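Local coordinates for D-2-hydroxyacid dehydrogensase protein (Ketogulonicigenium vulgare, PDB 4LSW) that probably catalyses the NAD(P)-dependent interconversion of 2-hydroxyacids and 2-oxoacids, as in other D-isomer-specific 2-hydroxyacid dehydrogenases, at residues 4-12 with 45-56; 169-177 with 185-194. One frame throughout, in Å; residues are numbered along the deposited sequence.

Contact 1: 4-12 with 45-56; sequences PEILQLGPY and RIRAIATRGELG
Strands 5-8 and 48-52 run side by side in the mixed sheet of the N-terminal part of the chain, paired in parallel, L7 opposite I49 and Q8 opposite A50. As in other D-2-hydroxyacid dehydrogenases, this open alpha/beta region is probably the flavodoxin-like, substrate-binding domain. R47 N gives E5 O a nearly straight bond, 3.0 Å. L7 lies at the middle of the pairing: its N donates to A48 O and its O accepts from A50 N. A50 O then takes L9 N and, as a second donor, water 1, which also receives G10 N. L7, L9 and I49 meet helix 59-63, and A48 and Y12 lie against helix 287-306. L9 crosses I49 at a slant, with CG 3.8 Å from I49 CG2. E5 OE2 comes to 3.2 Å from R45 CD. The oxygen lies well out of the guanidinium plane, so only the charges are near; the carboxylate has H27 as its bonded partner. At the other end, Y12 holds its CG anti to the carbonyl carbon (chi1 -66°), and its ring reaches back to strand 48-52. Y12 OH donates to T51 O, 2.8 Å, from above the carbonyl plane. A50 CB sits near the ring edge, and G10 O lies over one face. A phenylalanine in place of Y12 would lose the hydroxyl and would probably leave T51 O without this donor and A50 CB without its closest touch from this side chain. R52 NH1 adds a weak bond to P11 O. T51 OG1 donates to a lone pair of G56 O, and L9 CD1 comes to 3.1 Å from G56 O.

Contact 2: 169-177 with 185-194; sequences MQISYSDIA and WTFVEDAVTL
Y173 carries its CG between the backbone N and the carbonyl carbon (chi1 71°), and F187 has its CG anti to the backbone N (chi1 175°), which brings the two rings together on one face of the sheet. They form an offset edge-to-face pair, with centroids 5.6 Å apart and planes at 63°. The edge of F187 faces the Y173 ring, and F187 CD1 comes to 3.6 Å from Y173 CE2. F187 CA lies over the same ring in a CH-pi contact. Y173 OH accepts from K179 N and meets water 4 in the plane of the ring. Two residues earlier in each segment, I171 runs alongside W185, and I171 CG2 sits over the indole face, 4.0 Å from the centroid of the five-membered ring. Helix 155-165 packs on both residues. The strands 170-174 and 186-188 belong to the Rossmann-type sheet of the NAD-binding domain and lie parallel at its edge. T186 N donates to a lone pair of I171 O, Y173 N to T186 O, and V188 N to Y173 O. D175 follows strand 170-174. There many NAD-dependent Rossmann folds carry an acidic residue that meets the adenosine ribose. Here D175 OD2 accepts from L153 N in the probable glycine-rich turn, and OD1 takes I176 N. On the other face S174 OG donates to V188 O, 2.8 Å, tilted out of the carbonyl plane. L194 of the following helix puts CD1 3.4 Å from S172 OG and CD2 3.8 Å from S174 CB. D190 N-caps that helix, with OD2 accepting T193 N and OD1 accepting T193 OG1 through its syn lone pair.

How the contacts relate
From the N terminus, strand 5-8 comes first. The chain then passes through helix 14-23, strand 25-28 and helix 35-42, and contact 1 closes the loop, with 32 residues between its segments, when strand 48-52 pairs with strand 5-8. Strand 25-28 lies on the other side of strand 5-8, so the first strand is flanked on both sides. Contact 2 opens much later and closes a short loop, with seven residues between its two segments. The contacts are in series and neither encloses the other. Contact 1 ties the N-terminal sheet, contact 2 the edge of the NAD-binding sheet. Their centres are about 40 Å apart, on opposite sides of the chain's centre.

Contact 1: 4-12 with 45-56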
loop_
_atom_site.group_PDB
_atom_site.type_symbol
_atom_site.label_atom_id
_atom_site.label_comp_id
_atom_site.label_asym_id
_atom_site.label_seq_id
_atom_site.Cartn_x
_atom_site.Cartn_y
_atom_site.Cartn_z
ATOM N N PRO A 4 24.164 0.884 -20.403
ATOM C CA PRO A 4 24.532 1.425 -19.089
ATOM C C PRO A 4 24.449 0.375 -17.991
ATOM O O PRO A 4 23.587 -0.509 -18.016
ATOM C CB PRO A 4 23.497 2.526 -18.858
ATOM C CG PRO A 4 23.129 2.973 -20.240
ATOM C CD PRO A 4 23.144 1.712 -21.069
ATOM N N GLU A 5 25.378 0.448 -17.051
ATOM C CA GLU A 5 25.457 -0.589 -16.046
ATOM C C GLU A 5 24.670 -0.195 -14.817
ATOM O O GLU A 5 24.823 0.907 -14.273
ATOM C CB GLU A 5 26.908 -0.936 -15.725
ATOM C CG GLU A 5 27.672 -1.308 -16.983
ATOM C CD GLU A 5 28.913 -2.115 -16.712
ATOM O OE1 GLU A 5 28.899 -2.955 -15.788
ATOM O OE2 GLU A 5 29.901 -1.903 -17.437
ATOM N N ILE A 6 23.781 -1.098 -14.420
ATOM C CA ILE A 6 22.910 -0.858 -13.281
ATOM C C ILE A 6 22.970 -2.019 -12.289
ATOM O O ILE A 6 23.320 -3.148 -12.644
ATOM C CB ILE A 6 21.459 -0.590 -13.726
ATOM C CG1 ILE A 6 20.782 -1.863 -14.219
ATOM C CG2 ILE A 6 21.409 0.476 -14.814
ATOM C CD1 ILE A 6 19.336 -1.626 -14.590
ATOM N N LEU A 7 22.660 -1.724 -11.034
ATOM C CA LEU A 7 22.667 -2.731 -9.986
ATOM C C LEU A 7 21.232 -2.964 -9.528
ATOM O O LEU A 7 20.550 -2.030 -9.098
ATOM C CB LEU A 7 23.543 -2.262 -8.819
ATOM C CG LEU A 7 23.849 -3.239 -7.671
ATOM C CD1 LEU A 7 24.725 -4.391 -8.130
ATOM C CD2 LEU A 7 24.533 -2.490 -6.540
ATOM N N GLN A 8 20.768 -4.204 -9.649
ATOM C CA GLN A 8 19.389 -4.547 -9.294
ATOM C C GLN A 8 19.382 -5.301 -7.965
ATOM O O GLN A 8 20.072 -6.308 -7.812
ATOM C CB GLN A 8 18.761 -5.396 -10.398
ATOM C CG GLN A 8 17.292 -5.737 -10.159
ATOM C CD GLN A 8 16.690 -6.509 -11.307
ATOM O OE1 GLN A 8 17.060 -6.309 -12.465
ATOM N NE2 GLN A 8 15.764 -7.411 -10.996
ATOM N N LEU A 9 18.612 -4.809 -6.997
ATOM C CA LEU A 9 18.715 -5.334 -5.634
ATOM C C LEU A 9 17.764 -6.490 -5.312
ATOM O O LEU A 9 18.032 -7.263 -4.394
ATOM C CB LEU A 9 18.547 -4.211 -4.613
ATOM C CG LEU A 9 19.470 -3.003 -4.742
ATOM C CD1 LEU A 9 19.322 -2.126 -3.509
ATOM C CD2 LEU A 9 20.921 -3.429 -4.938
ATOM N N GLY A 10 16.670 -6.600 -6.059
ATOM C CA GLY A 10 15.724 -7.687 -5.881
ATOM C C GLY A 10 15.053 -8.048 -7.191
ATOM O O GLY A 10 15.079 -7.271 -8.138
ATOM N N PRO A 11 14.450 -9.241 -7.260
ATOM C CA PRO A 11 13.805 -9.689 -8.503
ATOM C C PRO A 11 12.603 -8.845 -8.931
ATOM O O PRO A 11 11.926 -8.245 -8.089
ATOM C CB PRO A 11 13.339 -11.118 -8.163
ATOM C CG PRO A 11 13.268 -11.152 -6.660
ATOM C CD PRO A 11 14.374 -10.255 -6.194
ATOM N N TYR A 12 12.351 -8.803 -10.238
ATOM C CA TYR A 12 11.146 -8.209 -10.805
ATOM C C TYR A 12 10.465 -9.259 -11.672
ATOM O O TYR A 12 11.099 -10.233 -12.070
ATOM C CB TYR A 12 11.485 -7.031 -11.711
ATOM C CG TYR A 12 12.091 -5.822 -11.050
ATOM C CD1 TYR A 12 11.510 -5.230 -9.932
ATOM C CD2 TYR A 12 13.248 -5.261 -11.562
ATOM C CE1 TYR A 12 12.088 -4.115 -9.342
ATOM C CE2 TYR A 12 13.818 -4.159 -10.993
ATOM C CZ TYR A 12 13.244 -3.587 -9.888
ATOM O OH TYR A 12 13.847 -2.474 -9.347
ATOM N N ARG A 45 31.346 0.769 -11.666
ATOM C CA ARG A 45 30.620 0.884 -12.925
ATOM C C ARG A 45 29.169 1.321 -12.777
ATOM O O ARG A 45 28.560 1.781 -13.743
ATOM C CB ARG A 45 30.645 -0.441 -13.671
ATOM C CG ARG A 45 32.043 -0.965 -13.925
ATOM C CD ARG A 45 32.015 -1.943 -15.069
ATOM N NE ARG A 45 33.313 -2.548 -15.364
ATOM C CZ ARG A 45 34.199 -2.054 -16.228
ATOM N NH1 ARG A 45 33.956 -0.916 -16.867
ATOM N NH2 ARG A 45 35.340 -2.701 -16.444
ATOM N N ILE A 46 28.622 1.170 -11.578
ATOM C CA ILE A 46 27.188 1.350 -11.379
ATOM C C ILE A 46 26.749 2.808 -11.491
ATOM O O ILE A 46 27.171 3.663 -10.716
ATOM C CB ILE A 46 26.733 0.771 -10.021
ATOM C CG1 ILE A 46 27.091 -0.713 -9.920
ATOM C CG2 ILE A 46 25.232 0.976 -9.833
ATOM C CD1 ILE A 46 26.678 -1.548 -11.134
ATOM N N ARG A 47 25.878 3.076 -12.460
ATOM C CA ARG A 47 25.362 4.422 -12.659
ATOM C C ARG A 47 23.938 4.547 -12.123
ATOM O O ARG A 47 23.488 5.641 -11.820
ATOM C CB ARG A 47 25.441 4.815 -14.132
ATOM C CG ARG A 47 26.874 5.002 -14.629
ATOM C CD ARG A 47 26.916 5.220 -16.126
ATOM N NE ARG A 47 26.171 6.413 -16.512
ATOM C CZ ARG A 47 25.739 6.663 -17.743
ATOM N NH1 ARG A 47 25.978 5.802 -18.718
ATOM N NH2 ARG A 47 25.062 7.774 -17.993
ATOM N N ALA A 48 23.232 3.426 -12.007
ATOM C CA ALA A 48 21.902 3.454 -11.401
ATOM C C ALA A 48 21.620 2.179 -10.615
ATOM O O ALA A 48 22.102 1.105 -10.972
ATOM C CB ALA A 48 20.817 3.673 -12.454
ATOM N N ILE A 49 20.840 2.321 -9.548
ATOM C CA ILE A 49 20.342 1.179 -8.793
ATOM C C ILE A 49 18.858 1.045 -9.090
ATOM O O ILE A 49 18.133 2.047 -9.163
ATOM C CB ILE A 49 20.576 1.352 -7.289
ATOM C CG1 ILE A 49 22.068 1.225 -6.971
ATOM C CG2 ILE A 49 19.786 0.309 -6.501
ATOM C CD1 ILE A 49 22.417 1.611 -5.555
ATOM N N ALA A 50 18.421 -0.189 -9.315
ATOM C CA ALA A 50 17.006 -0.498 -9.449
ATOM C C ALA A 50 16.627 -1.290 -8.214
ATOM O O ALA A 50 17.180 -2.357 -7.948
ATOM C CB ALA A 50 16.749 -1.316 -10.712
ATOM N N THR A 51 15.686 -0.763 -7.443
ATOM C CA THR A 51 15.361 -1.382 -6.177
ATOM C C THR A 51 13.853 -1.466 -5.999
ATOM O O THR A 51 13.076 -1.258 -6.947
ATOM C CB THR A 51 16.047 -0.644 -4.995
ATOM O OG1 THR A 51 15.908 -1.411 -3.788
ATOM C CG2 THR A 51 15.479 0.761 -4.806
ATOM N N ARG A 52 13.453 -1.792 -4.776
ATOM C CA ARG A 52 12.053 -1.873 -4.398
ATOM C C ARG A 52 11.871 -1.113 -3.093
ATOM O O ARG A 52 12.843 -0.895 -2.361
ATOM C CB ARG A 52 11.633 -3.340 -4.254
ATOM C CG ARG A 52 11.589 -4.078 -5.585
ATOM C CD ARG A 52 11.554 -5.596 -5.422
ATOM N NE ARG A 52 10.312 -6.069 -4.815
ATOM C CZ ARG A 52 9.365 -6.757 -5.452
ATOM N NH1 ARG A 52 9.505 -7.080 -6.733
ATOM N NH2 ARG A 52 8.274 -7.139 -4.798
ATOM N N GLY A 53 10.640 -0.684 -2.821
ATOM C CA GLY A 53 10.342 0.068 -1.616
ATOM C C GLY A 53 10.904 -0.599 -0.377
ATOM O O GLY A 53 11.517 0.053 0.467
ATOM N N GLU A 54 10.716 -1.911 -0.291
ATOM C CA GLU A 54 11.205 -2.707 0.828
ATOM C C GLU A 54 12.725 -2.623 0.997
ATOM O O GLU A 54 13.235 -2.256 2.059
ATOM C CB GLU A 54 10.820 -4.172 0.614
ATOM C CG GLU A 54 9.367 -4.396 0.224
ATOM C CD GLU A 54 9.150 -5.752 -0.427
ATOM O OE1 GLU A 54 8.739 -5.787 -1.607
ATOM O OE2 GLU A 54 9.388 -6.782 0.239
ATOM N N LEU A 55 13.434 -2.975 -0.068
ATOM C CA LEU A 55 14.886 -3.147 -0.043
ATOM C C LEU A 55 15.655 -1.838 0.085
ATOM O O LEU A 55 16.706 -1.789 0.728
ATOM C CB LEU A 55 15.341 -3.869 -1.311
ATOM C CG LEU A 55 14.614 -5.175 -1.609
ATOM C CD1 LEU A 55 14.958 -5.675 -2.998
ATOM C CD2 LEU A 55 14.999 -6.201 -0.581
ATOM N N GLY A 56 15.151 -0.793 -0.561
ATOM C CA GLY A 56 15.770 0.519 -0.471
ATOM C C GLY A 56 17.184 0.538 -1.015
ATOM O O GLY A 56 17.470 -0.093 -2.029
HETATM O O HOH W 1 15.069 -4.437 -7.234
#

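Contact 2: 169-177 with 185-194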
loop_
_atom_site.group_PDB
_atom_site.type_symbol
_atom_site.label_atom_id
_atom_site.label_comp_id
_atom_site.label_asym_id
_atom_site.label_seq_id
_atom_site.Cartn_x
_atom_site.Cartn_y
_atom_site.Cartn_z
ATOM N N MET A 169 -23.588 6.645 -0.053
ATOM C CA MET A 169 -23.202 6.703 1.342
ATOM C C MET A 169 -23.057 8.139 1.826
ATOM O O MET A 169 -22.839 9.078 1.027
ATOM C CB MET A 169 -21.939 5.879 1.588
ATOM C CG MET A 169 -22.086 4.440 1.108
ATOM S SD MET A 169 -20.771 3.356 1.646
ATOM C CE MET A 169 -21.392 2.998 3.292
ATOM N N GLN A 170 -23.232 8.305 3.137
ATOM C CA GLN A 170 -22.991 9.578 3.807
ATOM C C GLN A 170 -21.518 9.588 4.184
ATOM O O GLN A 170 -21.090 8.847 5.073
ATOM C CB GLN A 170 -23.875 9.681 5.044
ATOM C CG GLN A 170 -25.350 9.378 4.764
ATOM C CD GLN A 170 -26.143 9.123 6.032
ATOM O OE1 GLN A 170 -26.286 10.006 6.883
ATOM N NE2 GLN A 170 -26.660 7.904 6.169
ATOM N N ILE A 171 -20.749 10.426 3.498
ATOM C CA ILE A 171 -19.297 10.348 3.548
ATOM C C ILE A 171 -18.678 11.499 4.321
ATOM O O ILE A 171 -18.962 12.669 4.060
ATOM C CB ILE A 171 -18.726 10.325 2.129
ATOM C CG1 ILE A 171 -19.288 9.108 1.402
ATOM C CG2 ILE A 171 -17.199 10.284 2.163
ATOM C CD1 ILE A 171 -19.217 9.211 -0.103
ATOM N N SER A 172 -17.832 11.140 5.281
ATOM C CA SER A 172 -16.995 12.109 5.975
ATOM C C SER A 172 -15.544 11.663 5.889
ATOM O O SER A 172 -15.244 10.525 5.539
ATOM C CB SER A 172 -17.420 12.216 7.433
ATOM O OG SER A 172 -17.558 10.921 7.995
ATOM N N TYR A 173 -14.632 12.563 6.222
ATOM C CA TYR A 173 -13.219 12.228 6.157
ATOM C C TYR A 173 -12.437 13.059 7.147
ATOM O O TYR A 173 -12.898 14.119 7.586
ATOM C CB TYR A 173 -12.666 12.459 4.746
ATOM C CG TYR A 173 -12.537 13.915 4.341
ATOM C CD1 TYR A 173 -13.632 14.635 3.881
ATOM C CD2 TYR A 173 -11.309 14.565 4.405
ATOM C CE1 TYR A 173 -13.509 15.981 3.499
ATOM C CE2 TYR A 173 -11.173 15.895 4.025
ATOM C CZ TYR A 173 -12.273 16.595 3.568
ATOM O OH TYR A 173 -12.113 17.924 3.194
ATOM N N SER A 174 -11.258 12.559 7.505
ATOM C CA SER A 174 -10.332 13.314 8.339
ATOM C C SER A 174 -8.963 13.340 7.682
ATOM O O SER A 174 -8.560 12.383 7.038
ATOM C CB SER A 174 -10.235 12.696 9.724
ATOM O OG SER A 174 -9.435 13.506 10.584
ATOM N N ASP A 175 -8.268 14.467 7.821
ATOM C CA ASP A 175 -6.918 14.630 7.303
ATOM C C ASP A 175 -6.330 15.823 8.040
ATOM O O ASP A 175 -6.971 16.351 8.949
ATOM C CB ASP A 175 -6.936 14.848 5.782
ATOM C CG ASP A 175 -5.680 14.336 5.092
ATOM O OD1 ASP A 175 -4.562 14.569 5.599
ATOM O OD2 ASP A 175 -5.822 13.683 4.033
ATOM N N ILE A 176 -5.119 16.222 7.658
ATOM C CA ILE A 176 -4.433 17.350 8.291
ATOM C C ILE A 176 -5.148 18.678 8.019
ATOM O O ILE A 176 -5.055 19.627 8.807
ATOM C CB ILE A 176 -2.957 17.435 7.835
ATOM C CG1 ILE A 176 -2.147 18.315 8.790
ATOM C CG2 ILE A 176 -2.844 17.933 6.398
ATOM C CD1 ILE A 176 -2.172 17.816 10.217
ATOM N N ALA A 177 -5.853 18.750 6.893
ATOM C CA ALA A 177 -6.637 19.925 6.532
ATOM C C ALA A 177 -7.727 19.516 5.556
ATOM O O ALA A 177 -7.627 18.451 4.934
ATOM C CB ALA A 177 -5.739 20.982 5.890
ATOM N N TRP A 185 -18.240 16.338 0.993
ATOM C CA TRP A 185 -17.994 15.428 2.103
ATOM C C TRP A 185 -17.563 16.200 3.348
ATOM O O TRP A 185 -16.885 17.231 3.257
ATOM C CB TRP A 185 -16.941 14.390 1.719
ATOM C CG TRP A 185 -17.277 13.668 0.447
ATOM C CD1 TRP A 185 -18.516 13.264 0.034
ATOM C CD2 TRP A 185 -16.365 13.305 -0.594
ATOM N NE1 TRP A 185 -18.424 12.649 -1.191
ATOM C CE2 TRP A 185 -17.120 12.669 -1.606
ATOM C CE3 TRP A 185 -14.986 13.444 -0.767
ATOM C CZ2 TRP A 185 -16.533 12.182 -2.779
ATOM C CZ3 TRP A 185 -14.405 12.974 -1.936
ATOM C CH2 TRP A 185 -15.176 12.343 -2.925
ATOM N N THR A 186 -17.966 15.706 4.510
ATOM C CA THR A 186 -17.741 16.419 5.761
ATOM C C THR A 186 -16.342 16.195 6.299
ATOM O O THR A 186 -15.965 15.072 6.619
ATOM C CB THR A 186 -18.761 15.969 6.825
ATOM O OG1 THR A 186 -20.083 16.170 6.310
ATOM C CG2 THR A 186 -18.585 16.749 8.139
ATOM N N PHE A 187 -15.583 17.286 6.414
ATOM C CA PHE A 187 -14.288 17.256 7.072
ATOM C C PHE A 187 -14.438 17.188 8.582
ATOM O O PHE A 187 -15.237 17.928 9.169
ATOM C CB PHE A 187 -13.477 18.493 6.701
ATOM C CG PHE A 187 -12.162 18.593 7.430
ATOM C CD1 PHE A 187 -11.084 17.807 7.055
ATOM C CD2 PHE A 187 -12.003 19.483 8.483
ATOM C CE1 PHE A 187 -9.860 17.895 7.724
ATOM C CE2 PHE A 187 -10.799 19.579 9.154
ATOM C CZ PHE A 187 -9.720 18.795 8.772
ATOM N N VAL A 188 -13.658 16.292 9.182
ATOM C CA VAL A 188 -13.608 16.077 10.624
ATOM C C VAL A 188 -12.145 16.179 11.075
ATOM O O VAL A 188 -11.257 15.613 10.438
ATOM C CB VAL A 188 -14.190 14.677 10.966
ATOM C CG1 VAL A 188 -14.227 14.464 12.462
ATOM C CG2 VAL A 188 -15.601 14.520 10.360
ATOM N N GLU A 189 -11.880 16.907 12.163
ATOM C CA GLU A 189 -10.499 17.162 12.580
ATOM C C GLU A 189 -9.730 15.928 13.030
ATOM O O GLU A 189 -8.528 15.802 12.769
ATOM C CB GLU A 189 -10.441 18.216 13.705
ATOM C CG GLU A 189 -10.852 19.630 13.298
ATOM C CD GLU A 189 -9.758 20.399 12.565
ATOM O OE1 GLU A 189 -8.660 19.845 12.335
ATOM O OE2 GLU A 189 -10.032 21.563 12.199
ATOM N N ASP A 190 -10.408 15.010 13.712
ATOM C CA ASP A 190 -9.691 13.921 14.356
ATOM C C ASP A 190 -10.355 12.590 14.079
ATOM O O ASP A 190 -11.544 12.543 13.740
ATOM C CB ASP A 190 -9.614 14.144 15.867
ATOM C CG ASP A 190 -10.932 13.901 16.549
ATOM O OD1 ASP A 190 -11.919 14.546 16.162
ATOM O OD2 ASP A 190 -10.982 13.033 17.441
ATOM N N ALA A 191 -9.588 11.519 14.242
ATOM C CA ALA A 191 -10.055 10.176 13.919
ATOM C C ALA A 191 -11.132 9.654 14.869
ATOM O O ALA A 191 -12.001 8.893 14.451
ATOM C CB ALA A 191 -8.891 9.208 13.852
ATOM N N VAL A 192 -11.090 10.051 16.139
ATOM C CA VAL A 192 -12.102 9.593 17.087
ATOM C C VAL A 192 -13.488 10.088 16.704
ATOM O O VAL A 192 -14.437 9.295 16.638
ATOM C CB VAL A 192 -11.770 10.006 18.539
ATOM C CG1 VAL A 192 -12.947 9.697 19.460
ATOM C CG2 VAL A 192 -10.533 9.287 18.999
ATOM N N THR A 193 -13.594 11.385 16.418
ATOM C CA THR A 193 -14.863 11.975 16.006
ATOM C C THR A 193 -15.329 11.382 14.684
ATOM O O THR A 193 -16.515 11.089 14.506
ATOM C CB THR A 193 -14.742 13.490 15.858
ATOM O OG1 THR A 193 -14.219 14.044 17.076
ATOM C CG2 THR A 193 -16.098 14.111 15.553
ATOM N N LEU A 194 -14.396 11.195 13.758
ATOM C CA LEU A 194 -14.724 10.594 12.469
ATOM C C LEU A 194 -15.371 9.230 12.688
ATOM O O LEU A 194 -16.445 8.929 12.153
ATOM C CB LEU A 194 -13.456 10.442 11.621
ATOM C CG LEU A 194 -13.639 9.815 10.233
ATOM C CD1 LEU A 194 -14.463 10.736 9.367
ATOM C CD2 LEU A 194 -12.284 9.556 9.612
HETATM O O HOH W 2 -21.194 14.104 4.209
HETATM O O HOH W 3 -17.775 11.095 10.770
HETATM O O HOH W 4 -14.335 19.267 2.592
HETATM O O HOH W 5 -6.902 17.960 11.168
#